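Long-range contacts in serine protease MT3772 (PDB 3K6Z), which is probably a membrane-associated serine endopeptidase that helps Mycobacterium tuberculosis resist acid and oxidative stress, here as its protease domain: residues A[8-13]-A[110-115]; A[52-57]-A[86-91]; A[151-156]-A[190-195]. One frame throughout, in Å; residues are numbered along the deposited sequence.

Contacts 2 and 3 are strand pairings, one in each of the two barrels of this chymotrypsin-like protease domain: contact 2 lies in the first, contact 3 in the second. Their centres are about 17 Å apart, yet they meet where D86 OD1 forms a 2.7 Å salt bridge with R151 NE and D86 CB packs 3.6 Å from L194 CD1. H57 and D86, predicted with S165 to form the catalytic triad, both belong to contact 2. Contact 1, centred about 25 Å from contact 2, lies across the chain's centre from it and holds the N-terminal arm on the second barrel; its V115 CG2 touches I156 CD1 of contact 3 at 3.7 Å.

Contact 1. Residues A[8-13]-A[110-115]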
loop_
_atom_site.group_PDB
_atom_site.type_symbol
_atom_site.label_atom_id
_atom_site.label_comp_id
_atom_site.label_asym_id
_atom_site.label_seq_id
_atom_site.Cartn_x
_atom_site.Cartn_y
_atom_site.Cartn_z
ATOM N N SER A 8 -0.814 16.048 -26.127
ATOM C CA SER A 8 -2.072 15.370 -25.828
ATOM C C SER A 8 -2.161 14.087 -26.650
ATOM O O SER A 8 -1.636 14.039 -27.769
ATOM C CB SER A 8 -3.257 16.282 -26.130
ATOM O OG SER A 8 -3.061 16.983 -27.340
ATOM N N PRO A 9 -2.800 13.033 -26.096
ATOM C CA PRO A 9 -2.910 11.785 -26.846
ATOM C C PRO A 9 -3.693 11.962 -28.134
ATOM O O PRO A 9 -4.559 12.839 -28.217
ATOM C CB PRO A 9 -3.690 10.864 -25.901
ATOM C CG PRO A 9 -3.519 11.451 -24.566
ATOM C CD PRO A 9 -3.441 12.926 -24.776
ATOM N N ASP A 10 -3.376 11.133 -29.122
ATOM C CA ASP A 10 -4.030 11.185 -30.430
ATOM C C ASP A 10 -5.433 10.576 -30.345
ATOM O O ASP A 10 -5.567 9.366 -30.167
ATOM C CB ASP A 10 -3.188 10.427 -31.464
ATOM C CG ASP A 10 -3.683 10.627 -32.894
ATOM O OD1 ASP A 10 -4.754 11.237 -33.092
ATOM O OD2 ASP A 10 -2.996 10.167 -33.831
ATOM N N PRO A 11 -6.487 11.409 -30.481
ATOM C CA PRO A 11 -7.849 10.872 -30.395
ATOM C C PRO A 11 -8.115 9.788 -31.442
ATOM O O PRO A 11 -8.955 8.919 -31.217
ATOM C CB PRO A 11 -8.729 12.097 -30.664
ATOM C CG PRO A 11 -7.871 13.262 -30.280
ATOM C CD PRO A 11 -6.493 12.864 -30.726
ATOM N N ALA A 12 -7.384 9.832 -32.555
ATOM C CA ALA A 12 -7.527 8.854 -33.640
ATOM C C ALA A 12 -7.134 7.434 -33.229
ATOM O O ALA A 12 -7.511 6.465 -33.894
ATOM C CB ALA A 12 -6.728 9.292 -34.864
ATOM N N LEU A 13 -6.404 7.306 -32.122
ATOM C CA LEU A 13 -5.985 5.995 -31.630
ATOM C C LEU A 13 -7.161 5.072 -31.341
ATOM O O LEU A 13 -7.044 3.855 -31.499
ATOM C CB LEU A 13 -5.102 6.134 -30.383
ATOM C CG LEU A 13 -3.653 6.572 -30.608
ATOM C CD1 LEU A 13 -3.037 7.021 -29.281
ATOM C CD2 LEU A 13 -2.823 5.449 -31.236
ATOM N N GLY A 110 6.821 10.276 -25.688
ATOM C CA GLY A 110 6.035 10.848 -26.787
ATOM C C GLY A 110 5.331 9.830 -27.665
ATOM O O GLY A 110 4.525 10.198 -28.525
ATOM N N ALA A 111 5.621 8.548 -27.448
ATOM C CA ALA A 111 5.030 7.472 -28.260
ATOM C C ALA A 111 3.518 7.335 -28.084
ATOM O O ALA A 111 3.006 7.435 -26.966
ATOM C CB ALA A 111 5.714 6.142 -27.974
ATOM N N ASP A 112 2.827 7.095 -29.203
ATOM C CA ASP A 112 1.391 6.800 -29.214
ATOM C C ASP A 112 1.149 5.414 -28.639
ATOM O O ASP A 112 1.702 4.422 -29.125
ATOM C CB ASP A 112 0.837 6.793 -30.647
ATOM C CG ASP A 112 0.663 8.176 -31.235
ATOM O OD1 ASP A 112 0.556 9.168 -30.490
ATOM O OD2 ASP A 112 0.621 8.260 -32.482
ATOM N N VAL A 113 0.301 5.349 -27.624
ATOM C CA VAL A 113 -0.030 4.082 -26.970
ATOM C C VAL A 113 -1.517 4.071 -26.618
ATOM O O VAL A 113 -2.195 5.099 -26.711
ATOM C CB VAL A 113 0.857 3.827 -25.714
ATOM C CG1 VAL A 113 2.306 3.500 -26.116
ATOM C CG2 VAL A 113 0.831 5.024 -24.795
ATOM N N VAL A 114 -2.036 2.905 -26.245
ATOM C CA VAL A 114 -3.455 2.796 -25.953
ATOM C C VAL A 114 -3.683 1.970 -24.699
ATOM O O VAL A 114 -3.123 0.884 -24.550
ATOM C CB VAL A 114 -4.251 2.164 -27.131
ATOM C CG1 VAL A 114 -5.728 2.551 -27.028
ATOM C CG2 VAL A 114 -3.675 2.598 -28.478
ATOM N N VAL A 115 -4.514 2.501 -23.808
ATOM C CA VAL A 115 -4.980 1.756 -22.638
ATOM C C VAL A 115 -6.269 1.035 -23.012
ATOM O O VAL A 115 -7.215 1.657 -23.496
ATOM C CB VAL A 115 -5.213 2.690 -21.427
ATOM C CG1 VAL A 115 -5.946 1.958 -20.300
ATOM C CG2 VAL A 115 -3.889 3.255 -20.937
HETATM O O HOH W 1 -1.090 9.632 -28.282
HETATM O O HOH W 2 -0.334 10.261 -33.807
#
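The isobutyl end of L13 lies against strand 112-117, its two methyl groups meeting different parts of it. CD1 comes down on the backbone, 3.3 Å from V113 O, while CD2 lies 3.9 Å from D112 CB and 4.1 Å from V114 CG2. With chi1 at -76°, CG stands opposite the leucine's own carbonyl carbon, which carries the branch across to the strand. The side chains of L13 and V114 run antiparallel to each other where CD2 and CG2 meet, and L172, from a loop, also touches the leucine, so a bulky apolar residue suits this buried spot.

The outer part of the contact is polar and watery. D10 and D112 bring two carboxylates near each other, OD2 to OD2 at 4.3 Å, without a direct bond. One water hydrogen-bonds to both of these oxygens, 2.7 Å from D10 OD2 and 2.6 Å from D112 OD2. A second water accepts the N-H of D10 and donates a hydrogen bond to D112 OD1. R130 forms a salt bridge with that same OD1 and probably offsets much of the like-charge repulsion.

D10 is also tied to its own segment. Its OD1 accepts the backbone N-H of A12 at 3.0 Å, from 58° above the carboxylate plane, an Asx turn well suited to aspartate; D10 O separately accepts L13 N as the 3-10 segment that presents L13 begins. With L13 and the bridging waters among its attachments, this N-terminal arm is laid on the first strand of the second barrel of a chymotrypsin-like fold.

Contact 2. Residues A[52-57]-A[86-91]; sequences VMTNAH and DVAILA
V52 pairs with L90 in an antiparallel pairing of the first barrel of the chymotrypsin-like fold; at the other end of this pairing stand H57 and D86, predicted members of the catalytic triad. V52 and L90 form a hydrogen-bonded pair: V52 N reaches L90 O at 3.0 Å, and L90 N returns to V52 O. Their branched side chains share a face with T54 and A88.

M53 points to the other face. Bent at chi3 (-74°), it brings CE to 3.6 Å from I89 CD1, a flexible thioether chain fitting against the isoleucine. T54 exchanges backbone bonds with A88, whose small CB lets A56 CA approach to 3.9 Å; T54 CG2 lies 3.9 Å from L90 CG, and OG1 turns to T43 O.

At N55 the strand gives way to a helix. Its OD1 caps that helix by accepting H57 N at 3.1 Å, so asparagine serves well as N-cap. Its ND2 bonds to S165 OG and to Y143 O of the second subunit. A56 then gives its N-H to D86 O at 2.9 Å, and its methyl group rests on the same carbonyl.

The imidazole of H57 ends near the carboxylate of D86, which R151 grips through OD1. No hydrogen bond joins this predicted pair, consistent with the inactive form crystallised: D86 OD2 approaches the imidazole obliquely and stands 4.2 Å from H57 NE2.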
loop_
_atom_site.group_PDB
_atom_site.type_symbol
_atom_site.label_atom_id
_atom_site.label_comp_id
_atom_site.label_asym_id
_atom_site.label_seq_id
_atom_site.Cartn_x
_atom_site.Cartn_y
_atom_site.Cartn_z
ATOM N N VAL A 52 -5.030 -15.455 -17.850
ATOM C CA VAL A 52 -5.313 -14.033 -17.880
ATOM C C VAL A 52 -4.482 -13.314 -16.808
ATOM O O VAL A 52 -4.528 -13.681 -15.623
ATOM C CB VAL A 52 -6.817 -13.774 -17.630
ATOM C CG1 VAL A 52 -7.115 -12.286 -17.457
ATOM C CG2 VAL A 52 -7.648 -14.341 -18.788
ATOM N N MET A 53 -3.729 -12.296 -17.226
ATOM C CA MET A 53 -3.050 -11.426 -16.267
ATOM C C MET A 53 -3.951 -10.273 -15.864
ATOM O O MET A 53 -4.661 -9.702 -16.695
ATOM C CB MET A 53 -1.747 -10.886 -16.833
ATOM C CG MET A 53 -0.989 -10.031 -15.819
ATOM S SD MET A 53 0.625 -9.567 -16.435
ATOM C CE MET A 53 1.486 -11.127 -16.257
ATOM N N THR A 54 -3.917 -9.933 -14.582
ATOM C CA THR A 54 -4.699 -8.816 -14.074
ATOM C C THR A 54 -4.005 -8.180 -12.870
ATOM O O THR A 54 -2.887 -8.551 -12.537
ATOM C CB THR A 54 -6.158 -9.247 -13.734
ATOM O OG1 THR A 54 -6.938 -8.086 -13.391
ATOM C CG2 THR A 54 -6.196 -10.282 -12.581
ATOM N N ASN A 55 -4.679 -7.205 -12.270
ATOM C CA ASN A 55 -4.243 -6.511 -11.051
ATOM C C ASN A 55 -4.490 -7.416 -9.841
ATOM O O ASN A 55 -5.608 -7.884 -9.631
ATOM C CB ASN A 55 -5.039 -5.192 -10.938
ATOM C CG ASN A 55 -4.829 -4.462 -9.611
ATOM O OD1 ASN A 55 -3.801 -4.620 -8.952
ATOM N ND2 ASN A 55 -5.816 -3.632 -9.227
ATOM N N ALA A 56 -3.445 -7.677 -9.050
ATOM C CA ALA A 56 -3.595 -8.462 -7.821
ATOM C C ALA A 56 -4.703 -7.917 -6.915
ATOM O O ALA A 56 -5.425 -8.679 -6.287
ATOM C CB ALA A 56 -2.263 -8.523 -7.058
ATOM N N HIS A 57 -4.852 -6.599 -6.869
ATOM C CA HIS A 57 -5.814 -5.960 -5.960
ATOM C C HIS A 57 -7.278 -6.140 -6.340
ATOM O O HIS A 57 -8.167 -6.014 -5.488
ATOM C CB HIS A 57 -5.472 -4.486 -5.800
ATOM C CG HIS A 57 -4.117 -4.259 -5.219
ATOM N ND1 HIS A 57 -3.824 -4.536 -3.900
ATOM C CD2 HIS A 57 -2.967 -3.819 -5.777
ATOM C CE1 HIS A 57 -2.554 -4.259 -3.668
ATOM N NE2 HIS A 57 -2.013 -3.819 -4.787
ATOM N N ASP A 86 2.202 -7.143 -7.587
ATOM C CA ASP A 86 1.111 -6.260 -8.052
ATOM C C ASP A 86 0.184 -6.887 -9.096
ATOM O O ASP A 86 -0.922 -6.371 -9.345
ATOM C CB ASP A 86 1.680 -4.979 -8.661
ATOM C CG ASP A 86 2.404 -4.117 -7.653
ATOM O OD1 ASP A 86 3.553 -3.717 -7.954
ATOM O OD2 ASP A 86 1.833 -3.849 -6.573
ATOM N N VAL A 87 0.655 -7.961 -9.722
ATOM C CA VAL A 87 -0.116 -8.660 -10.739
ATOM C C VAL A 87 -0.473 -10.070 -10.295
ATOM O O VAL A 87 0.234 -10.693 -9.491
ATOM C CB VAL A 87 0.620 -8.734 -12.102
ATOM C CG1 VAL A 87 0.836 -7.338 -12.684
ATOM C CG2 VAL A 87 1.941 -9.509 -11.988
ATOM N N ALA A 88 -1.570 -10.574 -10.844
ATOM C CA ALA A 88 -1.995 -11.924 -10.578
ATOM C C ALA A 88 -2.312 -12.604 -11.899
ATOM O O ALA A 88 -2.558 -11.936 -12.908
ATOM C CB ALA A 88 -3.203 -11.930 -9.669
ATOM N N ILE A 89 -2.280 -13.930 -11.880
ATOM C CA ILE A 89 -2.621 -14.722 -13.057
ATOM C C ILE A 89 -3.877 -15.516 -12.726
ATOM O O ILE A 89 -3.938 -16.161 -11.677
ATOM C CB ILE A 89 -1.481 -15.693 -13.445
ATOM C CG1 ILE A 89 -0.127 -14.972 -13.538
ATOM C CG2 ILE A 89 -1.804 -16.424 -14.764
ATOM C CD1 ILE A 89 -0.060 -13.861 -14.557
ATOM N N LEU A 90 -4.865 -15.458 -13.626
ATOM C CA LEU A 90 -6.121 -16.197 -13.487
ATOM C C LEU A 90 -6.156 -17.377 -14.449
ATOM O O LEU A 90 -5.733 -17.246 -15.598
ATOM C CB LEU A 90 -7.328 -15.285 -13.770
ATOM C CG LEU A 90 -7.439 -13.954 -13.016
ATOM C CD1 LEU A 90 -8.701 -13.227 -13.454
ATOM C CD2 LEU A 90 -7.461 -14.224 -11.516
ATOM N N ALA A 91 -6.651 -18.524 -13.974
ATOM C CA ALA A 91 -6.922 -19.683 -14.836
ATOM C C ALA A 91 -8.374 -19.622 -15.279
ATOM O O ALA A 91 -9.271 -19.466 -14.451
ATOM C CB ALA A 91 -6.634 -20.993 -14.099
#

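Contact 3. Residues A[151-156]-A[190-195]; sequences RDVYTI and TGFVLT
This is an antiparallel pairing of neighbouring strands in the second barrel, with side chains packed on both faces and residues at one end turned towards the active site. Y154 and V193 exchange backbone bonds, as do I156 and G191, and T195 N adds a nearly straight bond (178°) to D152 O at 3.2 Å.

On the face of Y154, I156 and V193, the fit depends on size. Isoleucine chi1 of 63° wedges CG1 between its backbone N and carbonyl carbon and sets that atom over the neighbouring strand, 3.8 Å from G191 CA. Glycine, having no side chain, leaves this space to the isoleucine. I156 CD1 then reaches V193 CG2 at 3.9 Å, the two side chains roughly perpendicular.

Y154 meets T195 by a CH-pi contact: T195 CG2 sits over one ring face, 4.1 Å from the centroid and displaced towards the rim. The phenol OH is engaged by A107 N. T195 ends its strand as the N-cap of helix 196-205, its OG1 accepting from E198 N, while its methyl group packs on the tyrosine ring and the backbone of D152 and V153.

The strands belong to the six-stranded barrel which, with a partner of the same strand order, makes up the chymotrypsin-like fold. On the opposite face, T155 and F192 run alongside each other in one direction, T155 CG2 being 3.6 Å from F192 CE1. V153 CG2 meets the rim of that ring almost in its plane. R151 extends to D86 OD1, salt-bridged through NE, and its CD passes 4.0 Å from L194 CD2.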
loop_
_atom_site.group_PDB
_atom_site.type_symbol
_atom_site.label_atom_id
_atom_site.label_comp_id
_atom_site.label_asym_id
_atom_site.label_seq_id
_atom_site.Cartn_x
_atom_site.Cartn_y
_atom_site.Cartn_z
ATOM N N ARG A 151 9.104 0.510 -7.957
ATOM C CA ARG A 151 8.620 -0.195 -9.143
ATOM C C ARG A 151 9.071 0.576 -10.377
ATOM O O ARG A 151 9.066 1.809 -10.371
ATOM C CB ARG A 151 7.092 -0.246 -9.148
ATOM C CG ARG A 151 6.429 -0.991 -8.000
ATOM C CD ARG A 151 4.995 -0.503 -7.892
ATOM N NE ARG A 151 4.156 -1.257 -6.966
ATOM C CZ ARG A 151 3.748 -0.808 -5.782
ATOM N NH1 ARG A 151 4.127 0.392 -5.348
ATOM N NH2 ARG A 151 2.959 -1.560 -5.026
ATOM N N ASP A 152 9.451 -0.147 -11.434
ATOM C CA ASP A 152 9.700 0.474 -12.735
ATOM C C ASP A 152 8.354 0.609 -13.435
ATOM O O ASP A 152 7.648 -0.387 -13.625
ATOM C CB ASP A 152 10.629 -0.388 -13.592
ATOM C CG ASP A 152 12.085 -0.321 -13.148
ATOM O OD1 ASP A 152 12.443 0.537 -12.308
ATOM O OD2 ASP A 152 12.882 -1.142 -13.656
ATOM N N VAL A 153 8.006 1.840 -13.804
ATOM C CA VAL A 153 6.717 2.127 -14.423
ATOM C C VAL A 153 6.911 2.997 -15.651
ATOM O O VAL A 153 7.983 3.583 -15.843
ATOM C CB VAL A 153 5.744 2.874 -13.445
ATOM C CG1 VAL A 153 5.439 2.026 -12.206
ATOM C CG2 VAL A 153 6.301 4.259 -13.051
ATOM N N TYR A 154 5.873 3.074 -16.483
ATOM C CA TYR A 154 5.729 4.208 -17.388
ATOM C C TYR A 154 4.755 5.164 -16.738
ATOM O O TYR A 154 3.707 4.747 -16.234
ATOM C CB TYR A 154 5.124 3.789 -18.733
ATOM C CG TYR A 154 5.995 2.907 -19.569
ATOM C CD1 TYR A 154 7.097 3.429 -20.242
ATOM C CD2 TYR A 154 5.705 1.550 -19.712
ATOM C CE1 TYR A 154 7.893 2.618 -21.033
ATOM C CE2 TYR A 154 6.500 0.726 -20.492
ATOM C CZ TYR A 154 7.592 1.276 -21.149
ATOM O OH TYR A 154 8.386 0.478 -21.918
ATOM N N THR A 155 5.089 6.446 -16.744
ATOM C CA THR A 155 4.063 7.452 -16.573
ATOM C C THR A 155 3.512 7.709 -17.957
ATOM O O THR A 155 4.265 7.747 -18.936
ATOM C CB THR A 155 4.606 8.753 -15.961
ATOM O OG1 THR A 155 5.840 9.103 -16.600
ATOM C CG2 THR A 155 4.851 8.548 -14.486
ATOM N N ILE A 156 2.196 7.843 -18.040
ATOM C CA ILE A 156 1.541 8.109 -19.316
ATOM C C ILE A 156 0.602 9.301 -19.188
ATOM O O ILE A 156 0.144 9.631 -18.091
ATOM C CB ILE A 156 0.761 6.870 -19.836
ATOM C CG1 ILE A 156 -0.381 6.491 -18.871
ATOM C CG2 ILE A 156 1.716 5.688 -20.082
ATOM C CD1 ILE A 156 -1.346 5.410 -19.414
ATOM N N THR A 190 -2.815 11.574 -15.674
ATOM C CA THR A 190 -1.546 10.871 -15.529
ATOM C C THR A 190 -1.760 9.487 -14.936
ATOM O O THR A 190 -2.206 9.349 -13.796
ATOM C CB THR A 190 -0.544 11.665 -14.663
ATOM O OG1 THR A 190 -0.270 12.928 -15.285
ATOM C CG2 THR A 190 0.757 10.894 -14.503
ATOM N N GLY A 191 -1.429 8.468 -15.718
ATOM C CA GLY A 191 -1.528 7.092 -15.258
ATOM C C GLY A 191 -0.164 6.490 -15.001
ATOM O O GLY A 191 0.848 6.979 -15.516
ATOM N N PHE A 192 -0.151 5.418 -14.211
ATOM C CA PHE A 192 1.046 4.618 -13.969
ATOM C C PHE A 192 0.809 3.210 -14.497
ATOM O O PHE A 192 -0.253 2.617 -14.263
ATOM C CB PHE A 192 1.373 4.555 -12.475
ATOM C CG PHE A 192 1.652 5.900 -11.857
ATOM C CD1 PHE A 192 2.886 6.523 -12.039
ATOM C CD2 PHE A 192 0.683 6.540 -11.093
ATOM C CE1 PHE A 192 3.150 7.781 -11.463
ATOM C CE2 PHE A 192 0.931 7.797 -10.518
ATOM C CZ PHE A 192 2.165 8.418 -10.707
ATOM N N VAL A 193 1.811 2.693 -15.198
ATOM C CA VAL A 193 1.754 1.392 -15.859
ATOM C C VAL A 193 3.010 0.610 -15.485
ATOM O O VAL A 193 4.114 1.072 -15.746
ATOM C CB VAL A 193 1.684 1.568 -17.417
ATOM C CG1 VAL A 193 1.803 0.217 -18.140
ATOM C CG2 VAL A 193 0.404 2.286 -17.821
ATOM N N LEU A 194 2.856 -0.552 -14.852
ATOM C CA LEU A 194 4.018 -1.420 -14.577
ATOM C C LEU A 194 4.676 -1.839 -15.892
ATOM O O LEU A 194 3.989 -2.310 -16.791
ATOM C CB LEU A 194 3.578 -2.677 -13.809
ATOM C CG LEU A 194 2.887 -2.487 -12.462
ATOM C CD1 LEU A 194 2.186 -3.768 -12.032
ATOM C CD2 LEU A 194 3.876 -2.011 -11.381
ATOM N N THR A 195 5.991 -1.665 -16.026
ATOM C CA THR A 195 6.667 -2.035 -17.279
ATOM C C THR A 195 6.673 -3.553 -17.454
ATOM O O THR A 195 6.469 -4.291 -16.486
ATOM C CB THR A 195 8.126 -1.532 -17.350
ATOM O OG1 THR A 195 8.899 -2.219 -16.357
ATOM C CG2 THR A 195 8.216 -0.010 -17.145
#